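Local coordinates for protein Kiaa0380 (Homo sapiens, PDB 1HTJ) that probably links heterotrimeric G protein signalling to Rho GTPases, its RGS-like domain being part of a Rho guanine nucleotide exchange factor, at residues A93-K98 with S189-F194. The protein carries 3 engineered substitutions. Numbering follows the deposited sequence.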
loop_
_atom_site.group_PDB
_atom_site.type_symbol
_atom_site.label_atom_id
_atom_site.label_comp_id
_atom_site.label_asym_id
_atom_site.label_seq_id
_atom_site.Cartn_x
_atom_site.Cartn_y
_atom_site.Cartn_z
ATOM N N ALA A 93 10.331 13.411 3.824
ATOM C CA ALA A 93 9.120 12.799 3.325
ATOM C C ALA A 93 8.208 12.454 4.502
ATOM O O ALA A 93 8.669 11.977 5.535
ATOM C CB ALA A 93 9.464 11.553 2.541
ATOM N N PRO A 94 6.899 12.712 4.364
ATOM C CA PRO A 94 5.951 12.407 5.449
ATOM C C PRO A 94 5.801 10.910 5.755
ATOM O O PRO A 94 5.614 10.524 6.905
ATOM C CB PRO A 94 4.649 13.045 4.964
ATOM C CG PRO A 94 4.784 12.994 3.466
ATOM C CD PRO A 94 6.225 13.385 3.239
ATOM N N LEU A 95 5.871 10.074 4.722
ATOM C CA LEU A 95 5.760 8.623 4.891
ATOM C C LEU A 95 7.104 8.011 4.511
ATOM O O LEU A 95 7.202 7.090 3.686
ATOM C CB LEU A 95 4.659 8.067 3.992
ATOM C CG LEU A 95 3.274 8.683 4.186
ATOM C CD1 LEU A 95 2.278 7.955 3.273
ATOM C CD2 LEU A 95 2.856 8.586 5.661
ATOM N N ARG A 96 8.135 8.549 5.142
ATOM C CA ARG A 96 9.507 8.156 4.909
ATOM C C ARG A 96 9.828 6.684 5.043
ATOM O O ARG A 96 9.472 6.027 6.015
ATOM C CB ARG A 96 10.428 8.935 5.837
ATOM C CG ARG A 96 11.911 8.722 5.560
ATOM C CD ARG A 96 12.322 9.441 4.287
ATOM N NE ARG A 96 13.724 9.217 3.952
ATOM C CZ ARG A 96 14.739 9.450 4.780
ATOM N NH1 ARG A 96 14.514 9.918 6.008
ATOM N NH2 ARG A 96 15.985 9.209 4.378
ATOM N N VAL A 97 10.513 6.178 4.034
ATOM C CA VAL A 97 10.970 4.808 4.022
ATOM C C VAL A 97 12.481 4.965 3.905
ATOM O O VAL A 97 12.984 5.578 2.966
ATOM C CB VAL A 97 10.430 4.029 2.812
ATOM C CG1 VAL A 97 11.131 2.691 2.713
ATOM C CG2 VAL A 97 8.932 3.824 2.953
ATOM N N LYS A 98 13.207 4.443 4.878
ATOM C CA LYS A 98 14.645 4.572 4.829
ATOM C C LYS A 98 15.256 3.473 3.954
ATOM O O LYS A 98 14.872 2.305 4.046
ATOM C CB LYS A 98 15.222 4.522 6.247
ATOM C CG LYS A 98 16.686 4.910 6.289
ATOM C CD LYS A 98 17.396 4.382 7.527
ATOM C CE LYS A 98 18.896 4.256 7.250
ATOM N NZ LYS A 98 19.191 3.287 6.132
ATOM N N SER A 189 -2.634 12.321 6.442
ATOM C CA SER A 189 -3.759 11.740 5.724
ATOM C C SER A 189 -3.745 12.009 4.208
ATOM O O SER A 189 -4.160 11.148 3.417
ATOM C CB SER A 189 -5.072 12.244 6.317
ATOM O OG SER A 189 -5.170 13.644 6.179
ATOM N N ALA A 190 -3.282 13.191 3.802
ATOM C CA ALA A 190 -3.244 13.530 2.386
ATOM C C ALA A 190 -2.304 12.570 1.645
ATOM O O ALA A 190 -2.706 11.927 0.675
ATOM C CB ALA A 190 -2.800 15.013 2.183
ATOM N N PRO A 191 -1.038 12.465 2.083
ATOM C CA PRO A 191 -0.155 11.536 1.361
ATOM C C PRO A 191 -0.634 10.082 1.415
ATOM O O PRO A 191 -0.542 9.354 0.424
ATOM C CB PRO A 191 1.217 11.757 2.019
ATOM C CG PRO A 191 0.877 12.279 3.397
ATOM C CD PRO A 191 -0.283 13.229 3.091
HETATM N N MSE A 192 -1.154 9.658 2.562
HETATM C CA MSE A 192 -1.669 8.298 2.701
HETATM C C MSE A 192 -2.863 8.107 1.746
HETATM O O MSE A 192 -3.024 7.069 1.116
HETATM C CB MSE A 192 -2.127 8.055 4.148
HETATM C CG MSE A 192 -1.002 8.024 5.194
HETATM SE SE MSE A 192 -1.710 8.042 7.019
HETATM C CE MSE A 192 -2.543 6.296 7.100
ATOM N N ASP A 193 -3.709 9.118 1.651
ATOM C CA ASP A 193 -4.868 9.038 0.778
ATOM C C ASP A 193 -4.395 8.968 -0.679
ATOM O O ASP A 193 -4.928 8.198 -1.479
ATOM C CB ASP A 193 -5.763 10.263 0.992
ATOM C CG ASP A 193 -7.035 10.206 0.168
ATOM O OD1 ASP A 193 -7.973 9.468 0.524
ATOM O OD2 ASP A 193 -7.089 10.895 -0.862
ATOM N N PHE A 194 -3.386 9.765 -1.020
ATOM C CA PHE A 194 -2.868 9.748 -2.379
ATOM C C PHE A 194 -2.316 8.363 -2.721
ATOM O O PHE A 194 -2.639 7.800 -3.762
ATOM C CB PHE A 194 -1.749 10.764 -2.541
ATOM C CG PHE A 194 -1.144 10.765 -3.906
ATOM C CD1 PHE A 194 -1.620 11.621 -4.892
ATOM C CD2 PHE A 194 -0.110 9.891 -4.223
ATOM C CE1 PHE A 194 -1.073 11.607 -6.183
ATOM C CE2 PHE A 194 0.441 9.869 -5.506
ATOM C CZ PHE A 194 -0.045 10.733 -6.483
#
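L95 is the bump of this contact: its forked end enters the hollow on helix 186-202 between the ring of P191 and the side chain of M192. The evidence is in the branches. CD1 of L95 lies 3.8 Å from CG of M192. The same CD1 is 4.1 Å from CB of P191. It also comes within 3.9 Å of the backbone N of M192, so it rests against the peptide joining the two residues. Of this helix segment, CD2 of L95 meets only M192, at 3.9 Å from the same CG, so the methylene is met by both arms of the fork. With chi1 at -57° the CG of L95 stands anti to its own carbonyl carbon, and an extended chi2 (-177°) carries CD1 on toward the helix. The side chains of L95 and M192 run at about a right angle to one another. M192, present as selenomethionine, meets L95 with its CG; the selenium lies further along the chain.

Beside this insertion, P94 and P191 meet ring to ring at a slant. CG of P94 is 4.0 Å from CG of P191 and equally near its CB, so one corner of the P94 ring meets the CB-CG edge of the P191 ring. No hydrogen bond crosses the interface, and only 158 Å² is buried, so shape and apolar contact carry it.

Backbone hydrogen bonds pair L95 with I87 and V97 with F88, tying the loop to helix 76-89, while L95 also touches L61 of helix 58-69. M192 packs on L181 of helix 163-182. The arrangement is thus loop-to-helix packing within the all-helical RGS-like domain: the connection between helices 76-89 and 101-112 lays one leucine and one proline against the C-terminal helix 186-202.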